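Local coordinates for protein polyhedrin (Operophtera brumata cypovirus 19, PDB 5A99) that forms the crystalline matrix of the micrometre-sized occlusion bodies called polyhedra, which probably embed and protect cypovirus particles outside the insect host, at residues Phe113-Asp118 with Met166-Val171; Arg157-Phe162 with Gln237-Thr242. One frame throughout, in Å; residues are numbered along the deposited sequence.

Contact 1 of 2, residues Phe113-Asp118 with Met166-Val171; sequences FIVQGD and MAWSYV
W168 lies against V115 and G117 where strand 164-173 runs antiparallel to strand 110-116. Its CB packs on V115 CG2 at 3.9 Å, the two side chains crossing at about a right angle. CG anti to the carbonyl carbon (chi1 -64°) carries the indole from V115 toward G117: CE3 comes near V115 O, and CZ3 meets G117 O at 3.5 Å, the oxygen lying in the ring plane at its edge, with CH2 near the same oxygen. P158 of strand 157-161 also touches this tryptophan. Strands 110-116 and 164-173 are neighbours inside the six-stranded antiparallel sheet of polyhedrin. F113 with Y170 and V115 with W168 are hydrogen-bonded pairs, each closed by two backbone bonds; F113 N to Y170 O is 2.6 Å long and V115 N to W168 O 3.0 Å. A fifth backbone bond, from G117 N to M166 O, is 3.1 Å long, just past the strand end, where the positive phi of 119° suits glycine. On the face bearing I114, Q116, A167 and S169, the Q116 chain runs out extended, with CG 3.3 Å from M166 O and CB 3.8 Å from A167 CB. Its buried amide bonds L239 N through OE1 and Q237 O through NE2.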
loop_
_atom_site.group_PDB
_atom_site.type_symbol
_atom_site.label_atom_id
_atom_site.label_comp_id
_atom_site.label_asym_id
_atom_site.label_seq_id
_atom_site.Cartn_x
_atom_site.Cartn_y
_atom_site.Cartn_z
ATOM N N PHE A 113 12.309 -16.923 5.084
ATOM C CA PHE A 113 12.481 -15.529 4.690
ATOM C C PHE A 113 13.877 -15.380 4.102
ATOM O O PHE A 113 14.863 -15.764 4.733
ATOM C CB PHE A 113 12.273 -14.623 5.908
ATOM C CG PHE A 113 12.457 -13.159 5.627
ATOM C CD1 PHE A 113 11.606 -12.490 4.758
ATOM C CD2 PHE A 113 13.470 -12.441 6.245
ATOM C CE1 PHE A 113 11.761 -11.129 4.514
ATOM C CE2 PHE A 113 13.629 -11.081 6.003
ATOM C CZ PHE A 113 12.772 -10.432 5.130
ATOM N N ILE A 114 13.946 -14.861 2.875
ATOM C CA ILE A 114 15.206 -14.714 2.159
ATOM C C ILE A 114 15.383 -13.307 1.616
ATOM O O ILE A 114 14.516 -12.777 0.912
ATOM C CB ILE A 114 15.327 -15.706 0.970
ATOM C CG1 ILE A 114 15.055 -17.137 1.438
ATOM C CG2 ILE A 114 16.719 -15.624 0.336
ATOM C CD1 ILE A 114 14.632 -18.051 0.331
ATOM N N VAL A 115 16.519 -12.708 1.959
ATOM C CA VAL A 115 16.914 -11.423 1.415
ATOM C C VAL A 115 18.120 -11.660 0.516
ATOM O O VAL A 115 18.991 -12.463 0.828
ATOM C CB VAL A 115 17.255 -10.406 2.521
ATOM C CG1 VAL A 115 16.007 -10.098 3.345
ATOM C CG2 VAL A 115 18.381 -10.921 3.405
ATOM N N GLN A 116 18.123 -10.996 -0.627
ATOM C CA GLN A 116 19.160 -11.179 -1.631
ATOM C C GLN A 116 19.516 -9.854 -2.281
ATOM O O GLN A 116 18.654 -9.007 -2.494
ATOM C CB GLN A 116 18.691 -12.162 -2.705
ATOM C CG GLN A 116 19.706 -12.377 -3.818
ATOM C CD GLN A 116 19.215 -13.363 -4.890
ATOM O OE1 GLN A 116 18.623 -14.394 -4.578
ATOM N NE2 GLN A 116 19.479 -13.050 -6.152
ATOM N N GLY A 117 20.791 -9.702 -2.610
ATOM C CA GLY A 117 21.321 -8.470 -3.151
ATOM C C GLY A 117 22.384 -7.933 -2.220
ATOM O O GLY A 117 22.788 -8.625 -1.279
ATOM N N ASP A 118 22.853 -6.714 -2.490
ATOM C CA ASP A 118 23.823 -6.071 -1.619
ATOM C C ASP A 118 23.044 -5.470 -0.466
ATOM O O ASP A 118 22.824 -4.257 -0.401
ATOM C CB ASP A 118 24.607 -4.982 -2.360
ATOM C CG ASP A 118 25.699 -4.375 -1.508
ATOM O OD1 ASP A 118 26.240 -5.101 -0.650
ATOM O OD2 ASP A 118 26.011 -3.178 -1.692
ATOM N N MET A 166 25.541 -14.008 -1.250
ATOM C CA MET A 166 24.692 -13.069 -1.962
ATOM C C MET A 166 23.216 -13.133 -1.562
ATOM O O MET A 166 22.402 -12.306 -2.000
ATOM C CB MET A 166 24.882 -13.246 -3.469
ATOM C CG MET A 166 26.344 -13.038 -3.899
ATOM S SD MET A 166 26.596 -12.600 -5.629
ATOM C CE MET A 166 25.136 -13.301 -6.336
ATOM N N ALA A 167 22.875 -14.088 -0.706
ATOM C CA ALA A 167 21.533 -14.149 -0.147
ATOM C C ALA A 167 21.590 -14.745 1.252
ATOM O O ALA A 167 22.523 -15.471 1.587
ATOM C CB ALA A 167 20.633 -14.955 -1.040
ATOM N N TRP A 168 20.584 -14.428 2.062
ATOM C CA TRP A 168 20.530 -14.875 3.439
ATOM C C TRP A 168 19.141 -15.413 3.802
ATOM O O TRP A 168 18.100 -14.808 3.473
ATOM C CB TRP A 168 20.928 -13.724 4.360
ATOM C CG TRP A 168 22.339 -13.283 4.163
ATOM C CD1 TRP A 168 23.415 -13.631 4.926
ATOM C CD2 TRP A 168 22.845 -12.422 3.129
ATOM N NE1 TRP A 168 24.552 -13.040 4.440
ATOM C CE2 TRP A 168 24.233 -12.292 3.339
ATOM C CE3 TRP A 168 22.263 -11.754 2.052
ATOM C CZ2 TRP A 168 25.047 -11.517 2.513
ATOM C CZ3 TRP A 168 23.070 -10.992 1.228
ATOM C CH2 TRP A 168 24.448 -10.879 1.463
ATOM N N SER A 169 19.134 -16.542 4.503
ATOM C CA SER A 169 17.903 -17.265 4.775
ATOM C C SER A 169 17.614 -17.483 6.257
ATOM O O SER A 169 18.494 -17.854 7.039
ATOM C CB SER A 169 17.954 -18.616 4.064
ATOM O OG SER A 169 16.964 -19.486 4.557
ATOM N N TYR A 170 16.351 -17.282 6.608
ATOM C CA TYR A 170 15.848 -17.479 7.957
ATOM C C TYR A 170 14.566 -18.304 7.866
ATOM O O TYR A 170 13.718 -18.050 7.002
ATOM C CB TYR A 170 15.559 -16.118 8.588
ATOM C CG TYR A 170 15.261 -16.120 10.062
ATOM C CD1 TYR A 170 16.229 -16.485 10.987
ATOM C CD2 TYR A 170 14.023 -15.718 10.540
ATOM C CE1 TYR A 170 15.959 -16.467 12.355
ATOM C CE2 TYR A 170 13.745 -15.701 11.886
ATOM C CZ TYR A 170 14.710 -16.084 12.792
ATOM O OH TYR A 170 14.428 -16.059 14.140
ATOM N N VAL A 171 14.429 -19.296 8.745
ATOM C CA VAL A 171 13.252 -20.146 8.737
ATOM C C VAL A 171 12.679 -20.369 10.132
ATOM O O VAL A 171 13.369 -20.229 11.148
ATOM C CB VAL A 171 13.536 -21.529 8.073
ATOM C CG1 VAL A 171 14.231 -21.351 6.730
ATOM C CG2 VAL A 171 14.379 -22.420 8.975
#

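Contact 2 of 2, residues Arg157-Phe162 with Gln237-Thr242; sequences RPIRYF and QYLYRT
Edge strand 157-161 of the six-stranded sheet is met here by the irregular segment that follows helix 225-236, whose C-terminal end is closed by a Schellman motif with Q237 at positive phi. I159 and L239 fill the middle, their side chains sliding past each other in opposite directions, with I159 CG2 3.9 Å from L239 CB. I159 CD1 reaches over the backbone to Y240 N, at 3.7 Å, while L239 CD1 approaches Y161 CB at 4.1 Å. To one side of this apolar patch, R241 bends at chi3 (-97°), bringing NH2 to P158 O at 2.7 Å; the oxygen lies near the guanidinium plane, but the donor is tilted 28° from the carbonyl plane. R157 crosses R241 at about a right angle, its NH2 over one guanidinium face and 3.4 Å from R241 NH1, with the planes 39° apart. To the other side, Q237 NE2 makes a weak bond to Y161 OH at 3.1 Å, the amide standing nearly perpendicular to the ring. Q237 OE1 accepts from M141 N of the second subunit, which ties the amide to the assembly. The two adjacent guanidinium groups carry like charges, a cost probably eased by the salt bridge of R157 to D245 and by the carbonyl that receives R241.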
loop_
_atom_site.group_PDB
_atom_site.type_symbol
_atom_site.label_atom_id
_atom_site.label_comp_id
_atom_site.label_asym_id
_atom_site.label_seq_id
_atom_site.Cartn_x
_atom_site.Cartn_y
_atom_site.Cartn_z
ATOM N N ARG A 157 21.294 -17.807 7.578
ATOM C CA ARG A 157 22.302 -18.645 6.958
ATOM C C ARG A 157 22.450 -18.215 5.515
ATOM O O ARG A 157 21.499 -18.276 4.728
ATOM C CB ARG A 157 21.936 -20.126 7.044
ATOM C CG ARG A 157 22.079 -20.708 8.444
ATOM C CD ARG A 157 21.723 -22.187 8.472
ATOM N NE ARG A 157 22.602 -22.994 7.623
ATOM C CZ ARG A 157 22.176 -23.911 6.754
ATOM N NH1 ARG A 157 20.880 -24.132 6.599
ATOM N NH2 ARG A 157 23.043 -24.617 6.037
ATOM N N PRO A 158 23.649 -17.759 5.168
ATOM C CA PRO A 158 23.930 -17.236 3.835
ATOM C C PRO A 158 23.856 -18.321 2.777
ATOM O O PRO A 158 24.026 -19.505 3.075
ATOM C CB PRO A 158 25.366 -16.724 3.952
ATOM C CG PRO A 158 25.643 -16.630 5.397
ATOM C CD PRO A 158 24.832 -17.700 6.035
ATOM N N ILE A 159 23.598 -17.896 1.549
ATOM C CA ILE A 159 23.640 -18.779 0.392
ATOM C C ILE A 159 24.648 -18.193 -0.592
ATOM O O ILE A 159 24.636 -16.986 -0.863
ATOM C CB ILE A 159 22.272 -18.899 -0.296
ATOM C CG1 ILE A 159 21.209 -19.395 0.687
ATOM C CG2 ILE A 159 22.363 -19.836 -1.509
ATOM C CD1 ILE A 159 19.794 -19.326 0.133
ATOM N N ARG A 160 25.527 -19.044 -1.114
ATOM C CA ARG A 160 26.658 -18.573 -1.898
ATOM C C ARG A 160 26.451 -18.794 -3.396
ATOM O O ARG A 160 25.783 -19.744 -3.824
ATOM C CB ARG A 160 27.962 -19.228 -1.418
ATOM C CG ARG A 160 28.351 -18.868 0.024
ATOM C CD ARG A 160 29.650 -19.541 0.484
ATOM N NE ARG A 160 30.784 -18.621 0.428
ATOM C CZ ARG A 160 31.394 -18.095 1.487
ATOM N NH1 ARG A 160 31.005 -18.400 2.720
ATOM N NH2 ARG A 160 32.414 -17.264 1.308
ATOM N N TYR A 161 27.031 -17.890 -4.175
ATOM C CA TYR A 161 26.989 -17.945 -5.625
ATOM C C TYR A 161 28.378 -17.571 -6.107
ATOM O O TYR A 161 28.872 -16.474 -5.821
ATOM C CB TYR A 161 25.934 -16.965 -6.129
ATOM C CG TYR A 161 25.784 -16.832 -7.624
ATOM C CD1 TYR A 161 25.301 -17.878 -8.396
ATOM C CD2 TYR A 161 26.070 -15.631 -8.260
ATOM C CE1 TYR A 161 25.136 -17.742 -9.765
ATOM C CE2 TYR A 161 25.909 -15.487 -9.630
ATOM C CZ TYR A 161 25.440 -16.541 -10.376
ATOM O OH TYR A 161 25.280 -16.384 -11.740
ATOM N N PHE A 162 29.004 -18.495 -6.829
ATOM C CA PHE A 162 30.418 -18.386 -7.161
ATOM C C PHE A 162 31.200 -17.965 -5.917
ATOM O O PHE A 162 32.015 -17.041 -5.961
ATOM C CB PHE A 162 30.646 -17.410 -8.324
ATOM C CG PHE A 162 30.098 -17.900 -9.640
ATOM C CD1 PHE A 162 30.792 -18.851 -10.374
ATOM C CD2 PHE A 162 28.895 -17.414 -10.135
ATOM C CE1 PHE A 162 30.302 -19.314 -11.576
ATOM C CE2 PHE A 162 28.393 -17.872 -11.338
ATOM C CZ PHE A 162 29.096 -18.820 -12.065
ATOM N N GLN A 237 16.981 -16.831 -10.948
ATOM C CA GLN A 237 18.234 -16.489 -10.268
ATOM C C GLN A 237 17.985 -15.949 -8.858
ATOM O O GLN A 237 18.677 -15.033 -8.377
ATOM C CB GLN A 237 19.032 -15.484 -11.099
ATOM C CG GLN A 237 20.503 -15.501 -10.786
ATOM C CD GLN A 237 21.292 -14.514 -11.593
ATOM O OE1 GLN A 237 20.798 -13.447 -11.967
ATOM N NE2 GLN A 237 22.548 -14.854 -11.853
ATOM N N TYR A 238 16.979 -16.517 -8.199
ATOM C CA TYR A 238 16.728 -16.247 -6.792
ATOM C C TYR A 238 17.311 -17.388 -5.963
ATOM O O TYR A 238 16.870 -18.537 -6.068
ATOM C CB TYR A 238 15.229 -16.143 -6.534
ATOM C CG TYR A 238 14.619 -14.882 -7.076
ATOM C CD1 TYR A 238 15.204 -13.655 -6.821
ATOM C CD2 TYR A 238 13.473 -14.922 -7.863
ATOM C CE1 TYR A 238 14.661 -12.500 -7.305
ATOM C CE2 TYR A 238 12.917 -13.763 -8.367
ATOM C CZ TYR A 238 13.515 -12.555 -8.080
ATOM O OH TYR A 238 12.977 -11.398 -8.570
ATOM N N LEU A 239 18.323 -17.071 -5.168
ATOM C CA LEU A 239 18.987 -18.065 -4.330
ATOM C C LEU A 239 17.992 -18.615 -3.307
ATOM O O LEU A 239 17.145 -17.887 -2.800
ATOM C CB LEU A 239 20.223 -17.451 -3.658
ATOM C CG LEU A 239 21.283 -16.939 -4.640
ATOM C CD1 LEU A 239 22.496 -16.365 -3.916
ATOM C CD2 LEU A 239 21.715 -18.051 -5.592
ATOM N N TYR A 240 18.077 -19.913 -3.037
ATOM C CA TYR A 240 17.055 -20.594 -2.256
ATOM C C TYR A 240 17.598 -21.852 -1.589
ATOM O O TYR A 240 18.473 -22.543 -2.129
ATOM C CB TYR A 240 15.852 -20.954 -3.154
ATOM C CG TYR A 240 14.730 -21.663 -2.434
ATOM C CD1 TYR A 240 13.848 -20.964 -1.633
ATOM C CD2 TYR A 240 14.549 -23.034 -2.568
ATOM C CE1 TYR A 240 12.828 -21.602 -0.964
ATOM C CE2 TYR A 240 13.524 -23.685 -1.911
ATOM C CZ TYR A 240 12.668 -22.959 -1.103
ATOM O OH TYR A 240 11.641 -23.580 -0.447
ATOM N N ARG A 241 17.055 -22.144 -0.416
ATOM C CA ARG A 241 17.466 -23.289 0.379
ATOM C C ARG A 241 16.275 -24.240 0.536
ATOM O O ARG A 241 15.227 -23.843 1.045
ATOM C CB ARG A 241 17.931 -22.792 1.744
ATOM C CG ARG A 241 18.999 -23.613 2.409
ATOM C CD ARG A 241 19.500 -22.900 3.677
ATOM N NE ARG A 241 20.719 -22.132 3.426
ATOM C CZ ARG A 241 21.846 -22.700 3.026
ATOM N NH1 ARG A 241 21.879 -24.012 2.850
ATOM N NH2 ARG A 241 22.928 -21.977 2.809
ATOM N N THR A 242 16.449 -25.490 0.106
ATOM C CA THR A 242 15.383 -26.498 0.163
ATOM C C THR A 242 15.209 -27.128 1.553
ATOM O O THR A 242 15.997 -26.885 2.466
ATOM C CB THR A 242 15.630 -27.632 -0.864
ATOM O OG1 THR A 242 16.745 -28.421 -0.448
ATOM C CG2 THR A 242 15.872 -27.067 -2.270
#

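The centres of contacts 1 and 2 lie about 8 Å apart, and their segments alternate along the chain: 113-118, 157-162, 166-171, then 237-242. Both reach the same six-stranded antiparallel sheet. Contact 1 joins two of its inner strands, while contact 2 sets the segment after helix 225-236 against one of its edge strands, 157-161, which leads directly into 164-173. These two strands pair through a classic beta bulge, in which M166 and A167 both face I159; M166 and Y161 also pack together. Q116 and M166 of contact 1 and Y161 of contact 2 pack on M141 of the second subunit, so this corner of the sheet joins the C-terminal part of the chain to a subunit interface of the polyhedrin assembly.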